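Local coordinates for integron Cassette Protein Hfx_Cass5 (Unidentified, PDB 3IF4), which is of unknown function but is encoded by an integron gene cassette and forms a two-chain assembly in which each copy packs its helices on the other's sheet, at residues 31-34 / 38-41; 57-60 / 65-68; 74-79 / 107-112; 94-99 / 112-117. One frame throughout, in Å; residues are numbered along the deposited sequence.

Interaction 1: residues 31-34 / 38-41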
loop_
_atom_site.group_PDB
_atom_site.type_symbol
_atom_site.label_atom_id
_atom_site.label_comp_id
_atom_site.label_asym_id
_atom_site.label_seq_id
_atom_site.Cartn_x
_atom_site.Cartn_y
_atom_site.Cartn_z
ATOM N N GLU A 31 9.272 -15.199 -7.777
ATOM C CA GLU A 31 8.201 -16.082 -7.333
ATOM C C GLU A 31 7.018 -15.314 -6.752
ATOM O O GLU A 31 7.189 -14.420 -5.919
ATOM C CB GLU A 31 8.721 -17.071 -6.290
ATOM C CG GLU A 31 7.609 -17.730 -5.472
ATOM C CD GLU A 31 8.037 -19.048 -4.821
ATOM O OE1 GLU A 31 9.255 -19.317 -4.721
ATOM O OE2 GLU A 31 7.143 -19.820 -4.413
ATOM N N ILE A 32 5.817 -15.662 -7.204
ATOM C CA ILE A 32 4.601 -15.176 -6.571
ATOM C C ILE A 32 4.137 -16.260 -5.610
ATOM O O ILE A 32 3.824 -17.380 -6.030
ATOM C CB ILE A 32 3.510 -14.864 -7.601
ATOM C CG1 ILE A 32 3.926 -13.661 -8.442
ATOM C CG2 ILE A 32 2.186 -14.580 -6.906
ATOM C CD1 ILE A 32 2.993 -13.373 -9.591
ATOM N N ASP A 33 4.116 -15.946 -4.316
ATOM C CA ASP A 33 3.824 -16.973 -3.322
ATOM C C ASP A 33 2.324 -17.245 -3.198
ATOM O O ASP A 33 1.517 -16.677 -3.942
ATOM C CB ASP A 33 4.445 -16.631 -1.960
ATOM C CG ASP A 33 3.812 -15.412 -1.309
ATOM O OD1 ASP A 33 2.750 -14.948 -1.768
ATOM O OD2 ASP A 33 4.390 -14.923 -0.321
ATOM N N GLY A 34 1.965 -18.112 -2.257
ATOM C CA GLY A 34 0.588 -18.543 -2.091
ATOM C C GLY A 34 -0.356 -17.441 -1.645
ATOM O O GLY A 34 -1.572 -17.532 -1.846
ATOM N N ILE A 38 4.844 -10.937 -4.537
ATOM C CA ILE A 38 5.913 -11.251 -5.468
ATOM C C ILE A 38 7.272 -11.153 -4.774
ATOM O O ILE A 38 7.567 -10.171 -4.083
ATOM C CB ILE A 38 5.865 -10.384 -6.747
ATOM C CG1 ILE A 38 7.009 -10.782 -7.686
ATOM C CG2 ILE A 38 5.911 -8.902 -6.405
ATOM C CD1 ILE A 38 6.815 -10.338 -9.126
ATOM N N HIS A 39 8.083 -12.194 -4.966
ATOM C CA HIS A 39 9.377 -12.337 -4.307
ATOM C C HIS A 39 10.530 -12.255 -5.295
ATOM O O HIS A 39 10.493 -12.886 -6.354
ATOM C CB HIS A 39 9.457 -13.686 -3.594
ATOM C CG HIS A 39 8.679 -13.750 -2.315
ATOM N ND1 HIS A 39 7.303 -13.875 -2.283
ATOM C CD2 HIS A 39 9.087 -13.734 -1.027
ATOM C CE1 HIS A 39 6.900 -13.929 -1.026
ATOM N NE2 HIS A 39 7.961 -13.845 -0.243
ATOM N N VAL A 40 11.552 -11.477 -4.941
ATOM C CA VAL A 40 12.778 -11.412 -5.718
ATOM C C VAL A 40 13.940 -11.920 -4.859
ATOM O O VAL A 40 14.276 -11.328 -3.830
ATOM C CB VAL A 40 13.086 -9.982 -6.218
ATOM C CG1 VAL A 40 14.418 -9.966 -6.973
ATOM C CG2 VAL A 40 11.965 -9.463 -7.102
ATOM N N THR A 41 14.527 -13.036 -5.278
ATOM C CA THR A 41 15.615 -13.665 -4.545
ATOM C C THR A 41 16.943 -13.315 -5.201
ATOM O O THR A 41 17.234 -13.787 -6.295
ATOM C CB THR A 41 15.471 -15.196 -4.548
ATOM O OG1 THR A 41 14.167 -15.552 -4.068
ATOM C CG2 THR A 41 16.548 -15.840 -3.676
#
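The carbonyl oxygen Glu31 O is approached by two donors from the facing strand. The backbone amide His39 N lies 2.6 Å from Glu31 O, short for such a bond, so the exact length deserves caution, and Ile38 CA adds a weaker C-H...O contact to Glu31 O at 3.4 Å. The return bond, Glu31 N to His39 O, measures 3.0 Å and completes the antiparallel hydrogen-bonded pair. One step on, Ile32 and Ile38 form the non-hydrogen-bonded pair. Their side chains leave on the other face and cross obliquely, CG1 of Ile32 reaching CB of Ile38 at 4.2 Å.

This is the end of the beta hairpin made by strands 23-32 and 38-42, an instance of how alternate residues of paired strands serve opposite faces. The Ile32 and Ile38 face packs against the second subunit, on its Leu109 and Tyr76 respectively, and Glu31 extends the sheet into a parallel ladder with a strand of that subunit.

On the other face His39 CB sits 3.3 Å from Glu31 O. With CG beside its own backbone N (chi1 -76°), the ring lies alongside the strand pair, Glu31 O in its plane at one edge, while the ring of His67 meets it with planes about 40° apart. Replacing the ring by an alanine's methyl is likely to leave His67 without its ring neighbour and to open a gap beside the Glu31 carbonyl. Asp33 is turned so that CG stands between its backbone N and carbonyl carbon (chi1 67°), and its carboxylate forms a salt bridge with Arg37 in the connecting turn.

Interaction 2: residues 57-60 / 65-68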
loop_
_atom_site.group_PDB
_atom_site.type_symbol
_atom_site.label_atom_id
_atom_site.label_comp_id
_atom_site.label_asym_id
_atom_site.label_seq_id
_atom_site.Cartn_x
_atom_site.Cartn_y
_atom_site.Cartn_z
ATOM N N VAL A 57 9.008 -2.253 0.691
ATOM C CA VAL A 57 9.676 -3.502 0.360
ATOM C C VAL A 57 10.156 -4.152 1.649
ATOM O O VAL A 57 10.557 -3.461 2.581
ATOM C CB VAL A 57 10.859 -3.239 -0.569
ATOM C CG1 VAL A 57 11.562 -4.538 -0.935
ATOM C CG2 VAL A 57 10.370 -2.514 -1.810
ATOM N N SER A 58 10.108 -5.477 1.713
ATOM C CA SER A 58 10.564 -6.176 2.906
ATOM C C SER A 58 11.561 -7.271 2.571
ATOM O O SER A 58 11.636 -7.740 1.435
ATOM C CB SER A 58 9.386 -6.784 3.658
ATOM O OG SER A 58 8.264 -5.947 3.554
ATOM N N TRP A 59 12.321 -7.679 3.577
ATOM C CA TRP A 59 13.286 -8.753 3.418
ATOM C C TRP A 59 12.856 -9.912 4.303
ATOM O O TRP A 59 12.625 -9.735 5.492
ATOM C CB TRP A 59 14.693 -8.278 3.797
ATOM C CG TRP A 59 15.762 -9.366 3.816
ATOM C CD1 TRP A 59 16.326 -9.947 4.921
ATOM C CD2 TRP A 59 16.400 -9.974 2.678
ATOM N NE1 TRP A 59 17.270 -10.878 4.540
ATOM C CE2 TRP A 59 17.335 -10.913 3.174
ATOM C CE3 TRP A 59 16.268 -9.817 1.294
ATOM C CZ2 TRP A 59 18.131 -11.696 2.330
ATOM C CZ3 TRP A 59 17.062 -10.596 0.455
ATOM C CH2 TRP A 59 17.985 -11.521 0.979
ATOM N N ASN A 60 12.720 -11.090 3.713
ATOM C CA ASN A 60 12.388 -12.279 4.474
ATOM C C ASN A 60 13.626 -13.157 4.577
ATOM O O ASN A 60 14.061 -13.755 3.587
ATOM C CB ASN A 60 11.241 -13.035 3.804
ATOM C CG ASN A 60 10.769 -14.218 4.620
ATOM O OD1 ASN A 60 11.455 -15.242 4.718
ATOM N ND2 ASN A 60 9.587 -14.088 5.212
ATOM N N SER A 65 14.694 -13.350 0.538
ATOM C CA SER A 65 14.093 -12.678 -0.605
ATOM C C SER A 65 13.523 -11.315 -0.240
ATOM O O SER A 65 13.081 -11.096 0.885
ATOM C CB SER A 65 12.986 -13.554 -1.198
ATOM O OG SER A 65 12.016 -13.886 -0.206
ATOM N N LEU A 66 13.562 -10.405 -1.205
ATOM C CA LEU A 66 12.833 -9.159 -1.139
ATOM C C LEU A 66 11.426 -9.472 -1.608
ATOM O O LEU A 66 11.256 -10.243 -2.549
ATOM C CB LEU A 66 13.450 -8.136 -2.081
ATOM C CG LEU A 66 14.904 -7.770 -1.799
ATOM C CD1 LEU A 66 15.640 -7.352 -3.080
ATOM C CD2 LEU A 66 14.960 -6.680 -0.738
ATOM N N HIS A 67 10.416 -8.883 -0.969
ATOM C CA HIS A 67 9.045 -9.135 -1.398
ATOM C C HIS A 67 8.111 -7.950 -1.196
ATOM O O HIS A 67 8.392 -7.036 -0.421
ATOM C CB HIS A 67 8.480 -10.388 -0.724
ATOM C CG HIS A 67 8.297 -10.251 0.756
ATOM N ND1 HIS A 67 7.255 -9.541 1.315
ATOM C CD2 HIS A 67 9.017 -10.744 1.792
ATOM C CE1 HIS A 67 7.344 -9.597 2.632
ATOM N NE2 HIS A 67 8.402 -10.323 2.948
ATOM N N SER A 68 6.996 -7.985 -1.915
ATOM C CA SER A 68 5.972 -6.957 -1.828
ATOM C C SER A 68 4.983 -7.319 -0.733
ATOM O O SER A 68 5.087 -8.387 -0.132
ATOM C CB SER A 68 5.235 -6.849 -3.165
ATOM O OG SER A 68 4.464 -8.012 -3.425
HETATM O O HOH W 1 6.809 -5.493 1.482
#
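His67 reaches across its hairpin toward Ser58 and Asn60, and its side chain can be followed outward. From CB the chain turns so that CG stands between the backbone N and carbonyl carbon (chi1 67°), which swings the ring over the partner strand. CD2 then meets Asn60 CB at 3.8 Å, in the ring plane at the edge. CE1 lies 3.6 Å from Ser58 CB, which sits over the ring face, 29° off its normal, in a CH-pi contact. ND1 donates to Ser68 O at 2.9 Å, nearly straight at 172° and in the ring plane, although above the plane of the carbonyl. That bond fixes the ring's rotation. A leucine in its place is likely to leave Ser68 O without this donor and Ser58 CB without its aromatic face.

In the backbone, Ser58 and His67 form one hydrogen-bonded pair and Asn60 and Ser65 another, the Asn60 N to Ser65 O bond at 2.9 Å being the straightest of the four. A water links the strands further, accepting from Ser58 OG (2.6 Å) and donating to His67 O. On the other face, Ser65 N lies over one face of the Trp59 indole, toward its rim, with Trp59 CZ3 3.6 Å from Ser65 N, and Leu66 CG is at the indole's edge. Leu66 CD2 also touches Val57 CG1 at 4.0 Å.

The hairpin occupies one side of the four-stranded antiparallel sheet: strand 58-60 is outermost within the chain, strand 65-67 is bonded to strand 38-42, and helix 76-89 of the second subunit packs on Val57, Leu66 and Ser68.

Interaction 3: residues 74-79 / 107-112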
loop_
_atom_site.group_PDB
_atom_site.type_symbol
_atom_site.label_atom_id
_atom_site.label_comp_id
_atom_site.label_asym_id
_atom_site.label_seq_id
_atom_site.Cartn_x
_atom_site.Cartn_y
_atom_site.Cartn_z
ATOM N N TRP A 74 -8.013 -1.328 -5.533
ATOM C CA TRP A 74 -8.500 -0.137 -4.853
ATOM C C TRP A 74 -9.985 -0.297 -4.518
ATOM O O TRP A 74 -10.796 -0.635 -5.384
ATOM C CB TRP A 74 -8.294 1.106 -5.723
ATOM C CG TRP A 74 -8.574 2.376 -4.982
ATOM C CD1 TRP A 74 -9.730 3.105 -5.005
ATOM C CD2 TRP A 74 -7.687 3.057 -4.083
ATOM N NE1 TRP A 74 -9.614 4.200 -4.184
ATOM C CE2 TRP A 74 -8.373 4.195 -3.605
ATOM C CE3 TRP A 74 -6.383 2.815 -3.637
ATOM C CZ2 TRP A 74 -7.797 5.089 -2.707
ATOM C CZ3 TRP A 74 -5.813 3.708 -2.747
ATOM C CH2 TRP A 74 -6.520 4.830 -2.291
ATOM N N SER A 75 -10.334 -0.070 -3.258
ATOM C CA SER A 75 -11.734 -0.061 -2.861
ATOM C C SER A 75 -11.986 1.073 -1.880
ATOM O O SER A 75 -11.329 1.153 -0.846
ATOM C CB SER A 75 -12.128 -1.391 -2.224
ATOM O OG SER A 75 -13.431 -1.309 -1.674
ATOM N N TYR A 76 -12.929 1.950 -2.208
ATOM C CA TYR A 76 -13.273 3.052 -1.310
ATOM C C TYR A 76 -13.841 2.553 0.016
ATOM O O TYR A 76 -13.510 3.083 1.073
ATOM C CB TYR A 76 -14.223 4.046 -1.986
ATOM C CG TYR A 76 -13.505 4.987 -2.937
ATOM C CD1 TYR A 76 -12.646 5.962 -2.454
ATOM C CD2 TYR A 76 -13.677 4.885 -4.314
ATOM C CE1 TYR A 76 -11.976 6.814 -3.311
ATOM C CE2 TYR A 76 -13.017 5.739 -5.186
ATOM C CZ TYR A 76 -12.169 6.699 -4.677
ATOM O OH TYR A 76 -11.511 7.549 -5.529
ATOM N N ALA A 77 -14.684 1.527 -0.041
ATOM C CA ALA A 77 -15.215 0.922 1.174
ATOM C C ALA A 77 -14.069 0.494 2.087
ATOM O O ALA A 77 -14.027 0.867 3.259
ATOM C CB ALA A 77 -16.097 -0.268 0.840
ATOM N N GLN A 78 -13.137 -0.283 1.540
ATOM C CA GLN A 78 -11.993 -0.755 2.309
ATOM C C GLN A 78 -11.214 0.417 2.877
ATOM O O GLN A 78 -10.852 0.419 4.053
ATOM C CB GLN A 78 -11.060 -1.596 1.445
ATOM C CG GLN A 78 -11.633 -2.916 0.984
ATOM C CD GLN A 78 -10.661 -3.671 0.089
ATOM O OE1 GLN A 78 -11.058 -4.271 -0.910
ATOM N NE2 GLN A 78 -9.377 -3.629 0.439
ATOM N N TRP A 79 -10.944 1.415 2.039
ATOM C CA TRP A 79 -10.201 2.576 2.505
ATOM C C TRP A 79 -10.926 3.310 3.632
ATOM O O TRP A 79 -10.290 3.778 4.573
ATOM C CB TRP A 79 -9.795 3.503 1.355
ATOM C CG TRP A 79 -8.483 3.060 0.768
ATOM C CD1 TRP A 79 -8.282 2.448 -0.442
ATOM C CD2 TRP A 79 -7.193 3.140 1.395
ATOM N NE1 TRP A 79 -6.946 2.156 -0.606
ATOM C CE2 TRP A 79 -6.258 2.571 0.503
ATOM C CE3 TRP A 79 -6.742 3.635 2.621
ATOM C CZ2 TRP A 79 -4.898 2.496 0.796
ATOM C CZ3 TRP A 79 -5.391 3.559 2.910
ATOM C CH2 TRP A 79 -4.484 2.992 2.000
ATOM N N ASN A 107 -24.239 8.781 -5.483
ATOM C CA ASN A 107 -25.273 8.015 -4.794
ATOM C C ASN A 107 -24.883 6.594 -4.380
ATOM O O ASN A 107 -24.960 6.246 -3.198
ATOM C CB ASN A 107 -26.564 7.987 -5.628
ATOM C CG ASN A 107 -27.351 9.289 -5.540
ATOM O OD1 ASN A 107 -28.245 9.548 -6.350
ATOM N ND2 ASN A 107 -27.022 10.110 -4.554
ATOM N N GLU A 108 -24.474 5.770 -5.342
ATOM C CA GLU A 108 -24.213 4.362 -5.051
ATOM C C GLU A 108 -23.011 4.181 -4.130
ATOM O O GLU A 108 -23.096 3.491 -3.111
ATOM C CB GLU A 108 -24.020 3.550 -6.327
ATOM C CG GLU A 108 -23.833 2.069 -6.053
ATOM C CD GLU A 108 -23.182 1.343 -7.211
ATOM O OE1 GLU A 108 -23.755 1.361 -8.323
ATOM O OE2 GLU A 108 -22.098 0.752 -7.008
ATOM N N LEU A 109 -21.894 4.800 -4.494
ATOM C CA LEU A 109 -20.708 4.787 -3.647
ATOM C C LEU A 109 -21.087 5.218 -2.238
ATOM O O LEU A 109 -20.587 4.685 -1.246
ATOM C CB LEU A 109 -19.656 5.737 -4.202
ATOM C CG LEU A 109 -18.346 5.765 -3.423
ATOM C CD1 LEU A 109 -17.909 4.354 -3.113
ATOM C CD2 LEU A 109 -17.275 6.502 -4.213
ATOM N N ARG A 110 -21.987 6.190 -2.166
ATOM C CA ARG A 110 -22.453 6.720 -0.896
ATOM C C ARG A 110 -23.175 5.636 -0.100
ATOM O O ARG A 110 -22.990 5.517 1.111
ATOM C CB ARG A 110 -23.365 7.915 -1.152
ATOM C CG ARG A 110 -23.376 8.965 -0.066
ATOM C CD ARG A 110 -24.630 8.866 0.774
ATOM N NE ARG A 110 -25.130 10.178 1.176
ATOM C CZ ARG A 110 -26.108 10.353 2.057
ATOM N NH1 ARG A 110 -26.673 9.299 2.626
ATOM N NH2 ARG A 110 -26.514 11.574 2.377
ATOM N N ALA A 111 -23.987 4.834 -0.786
ATOM C CA ALA A 111 -24.665 3.719 -0.132
ATOM C C ALA A 111 -23.641 2.697 0.350
ATOM O O ALA A 111 -23.643 2.286 1.509
ATOM C CB ALA A 111 -25.657 3.068 -1.077
ATOM N N GLU A 112 -22.754 2.304 -0.553
ATOM C CA GLU A 112 -21.751 1.301 -0.242
ATOM C C GLU A 112 -20.822 1.762 0.884
ATOM O O GLU A 112 -20.398 0.960 1.718
ATOM C CB GLU A 112 -20.949 0.973 -1.494
ATOM C CG GLU A 112 -20.208 -0.338 -1.425
ATOM C CD GLU A 112 -19.594 -0.703 -2.753
ATOM O OE1 GLU A 112 -20.265 -0.495 -3.788
ATOM O OE2 GLU A 112 -18.443 -1.191 -2.762
#
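Tyr76 and Leu109 meet in a small apolar contact at the surface, where the first turn of helix 76-89 lies beside the beginning of helix 107-118. The two side chains cross at about a right angle, and Leu109 divides its branches between two parts of the tyrosine: CD1 touches Tyr76 CB at 3.9 Å, while Leu109 CD2 comes obliquely to Tyr76 CD2, also at 3.9 Å. With CG anti to the backbone N (chi1 -178°), the leucine sends both methyls across to the neighbouring helix. The tyrosine ring has Trp74 NE1 over its centre, 3.5 Å above the plane.

The N-terminal turns of helices 76-89 and 107-118 thus pack together, and the pair forms a helical unit that stands apart from the sheet of its own chain and leans on the second subunit: Tyr76 OH bonds to Gly36 O and Leu109 packs on Ile32, both residues of that subunit. Ser75, the N-cap of helix 76-89, accepts from Gln78 N through OG, a weak bond at 3.4 Å. Further along, Ala77 CB approaches Glu112 OE2 at 4.4 Å, placing a carboxylate near the start of the helix, where its negative charge would probably suit the helix dipole.

Interaction 4: residues 94-99 / 112-117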
loop_
_atom_site.group_PDB
_atom_site.type_symbol
_atom_site.label_atom_id
_atom_site.label_comp_id
_atom_site.label_asym_id
_atom_site.label_seq_id
_atom_site.Cartn_x
_atom_site.Cartn_y
_atom_site.Cartn_z
ATOM N N LEU A 94 -15.063 6.111 15.102
ATOM C CA LEU A 94 -15.851 6.993 14.261
ATOM C C LEU A 94 -17.164 6.341 13.844
ATOM O O LEU A 94 -17.234 5.127 13.649
ATOM C CB LEU A 94 -15.039 7.375 13.026
ATOM C CG LEU A 94 -13.827 8.260 13.322
ATOM C CD1 LEU A 94 -12.912 8.356 12.112
ATOM C CD2 LEU A 94 -14.282 9.646 13.748
ATOM N N VAL A 95 -18.208 7.153 13.708
ATOM C CA VAL A 95 -19.493 6.658 13.233
ATOM C C VAL A 95 -20.170 7.676 12.316
ATOM O O VAL A 95 -19.988 8.880 12.474
ATOM C CB VAL A 95 -20.440 6.316 14.401
ATOM C CG1 VAL A 95 -19.878 5.172 15.237
ATOM C CG2 VAL A 95 -20.680 7.539 15.263
ATOM N N LEU A 96 -20.944 7.182 11.355
ATOM C CA LEU A 96 -21.661 8.050 10.429
ATOM C C LEU A 96 -22.992 8.466 11.035
ATOM O O LEU A 96 -23.657 7.679 11.706
ATOM C CB LEU A 96 -21.912 7.343 9.095
ATOM C CG LEU A 96 -20.722 6.870 8.256
ATOM C CD1 LEU A 96 -21.214 6.234 6.958
ATOM C CD2 LEU A 96 -19.762 8.017 7.969
ATOM N N GLY A 97 -23.383 9.707 10.788
ATOM C CA GLY A 97 -24.613 10.220 11.344
ATOM C C GLY A 97 -25.554 10.720 10.275
ATOM O O GLY A 97 -25.167 10.868 9.113
ATOM N N PRO A 98 -26.810 10.982 10.665
ATOM C CA PRO A 98 -27.802 11.546 9.749
ATOM C C PRO A 98 -27.344 12.915 9.253
ATOM O O PRO A 98 -27.728 13.326 8.162
ATOM C CB PRO A 98 -29.051 11.688 10.628
ATOM C CG PRO A 98 -28.828 10.758 11.776
ATOM C CD PRO A 98 -27.356 10.773 12.018
ATOM N N ASN A 99 -26.535 13.603 10.051
ATOM C CA ASN A 99 -26.035 14.922 9.683
ATOM C C ASN A 99 -24.714 14.850 8.925
ATOM O O ASN A 99 -24.100 15.875 8.630
ATOM C CB ASN A 99 -25.881 15.802 10.925
ATOM C CG ASN A 99 -27.172 15.936 11.708
ATOM O OD1 ASN A 99 -27.288 15.435 12.827
ATOM N ND2 ASN A 99 -28.153 16.613 11.122
ATOM N N GLU A 112 -22.754 2.304 -0.553
ATOM C CA GLU A 112 -21.751 1.301 -0.242
ATOM C C GLU A 112 -20.822 1.762 0.884
ATOM O O GLU A 112 -20.398 0.960 1.718
ATOM C CB GLU A 112 -20.949 0.973 -1.494
ATOM C CG GLU A 112 -20.208 -0.338 -1.425
ATOM C CD GLU A 112 -19.594 -0.703 -2.753
ATOM O OE1 GLU A 112 -20.265 -0.495 -3.788
ATOM O OE2 GLU A 112 -18.443 -1.191 -2.762
ATOM N N LEU A 113 -20.507 3.053 0.911
ATOM C CA LEU A 113 -19.645 3.581 1.961
ATOM C C LEU A 113 -20.387 3.542 3.282
ATOM O O LEU A 113 -19.801 3.279 4.334
ATOM C CB LEU A 113 -19.172 5.003 1.638
ATOM C CG LEU A 113 -18.071 5.106 0.576
ATOM C CD1 LEU A 113 -17.626 6.550 0.398
ATOM C CD2 LEU A 113 -16.881 4.229 0.940
ATOM N N THR A 114 -21.690 3.785 3.222
ATOM C CA THR A 114 -22.518 3.735 4.416
ATOM C C THR A 114 -22.503 2.336 5.016
ATOM O O THR A 114 -22.347 2.171 6.226
ATOM C CB THR A 114 -23.965 4.143 4.113
ATOM O OG1 THR A 114 -23.997 5.529 3.750
ATOM C CG2 THR A 114 -24.844 3.923 5.335
ATOM N N HIS A 115 -22.658 1.330 4.161
ATOM C CA HIS A 115 -22.690 -0.054 4.622
ATOM C C HIS A 115 -21.329 -0.510 5.145
ATOM O O HIS A 115 -21.252 -1.255 6.122
ATOM C CB HIS A 115 -23.166 -0.985 3.510
ATOM C CG HIS A 115 -23.289 -2.414 3.936
ATOM N ND1 HIS A 115 -22.246 -3.308 3.854
ATOM C CD2 HIS A 115 -24.336 -3.101 4.454
ATOM C CE1 HIS A 115 -22.643 -4.488 4.301
ATOM N NE2 HIS A 115 -23.905 -4.388 4.670
ATOM N N ALA A 116 -20.264 -0.059 4.490
ATOM C CA ALA A 116 -18.910 -0.420 4.890
ATOM C C ALA A 116 -18.589 0.109 6.284
ATOM O O ALA A 116 -17.809 -0.492 7.022
ATOM C CB ALA A 116 -17.901 0.102 3.877
ATOM N N ALA A 117 -19.196 1.238 6.638
ATOM C CA ALA A 117 -18.977 1.849 7.943
ATOM C C ALA A 117 -19.784 1.139 9.026
ATOM O O ALA A 117 -19.472 1.240 10.212
ATOM C CB ALA A 117 -19.327 3.328 7.901
#
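No aromatic ring or side-chain amide takes part where Leu96 meets Ala117. Trp102 of strand 101-103, outside the two segments, touches Leu96, Leu113 and Thr114 and so joins both sides of the contact.

Leu96 does the reaching. With CG anti to the carbonyl carbon (chi1 -61°) and CD1 extended beyond it (chi2 -178°), the methyl reaches the helix. There CD1 lies 3.6 Å from Ala117 CB, and Ala117 CB also has Leu96 CG at 3.8 Å. One helical turn earlier, the same methyl rests on the backbone, with Leu96 CD1 to Thr114 CA at 3.8 Å and Leu96 CD1 to Leu113 O at 4.2 Å. Leu113 and Thr114 on one turn and Ala117 on the next thus meet the one methyl, illustrating how a single branched side chain can dock on a helix through a small residue.

The contact joins the chain just after strand 93-95 to helix 107-118. Leu94 and Val95 pair in a parallel ladder with a strand of the second subunit, and Leu96 also packs on Val27 there, so the helix lies close to a sheet continued across the interface. Thr114 OG1 turns back to its own helix, bonding to Arg110 O, while Ala116 O accepts from Gln81 NE2 of helix 76-89.

From the N terminus, interaction 1 closes the short connection between strands 23-32 and 38-42, and interaction 2 then closes a second hairpin in series with it. The two touch: Val40 N lies 2.7 Å from Leu66 O, a probable hydrogen bond that joins the hairpins into one sheet. The chain then leaves for the helices on the opposite side of its centre, about 31 Å away between the centres of interactions 2 and 3. Interactions 3 and 4 cross along the chain and both use helix 107-118, which packs on helix 76-89 in one and on segment 94-99 in the other. All four contacts touch the second subunit.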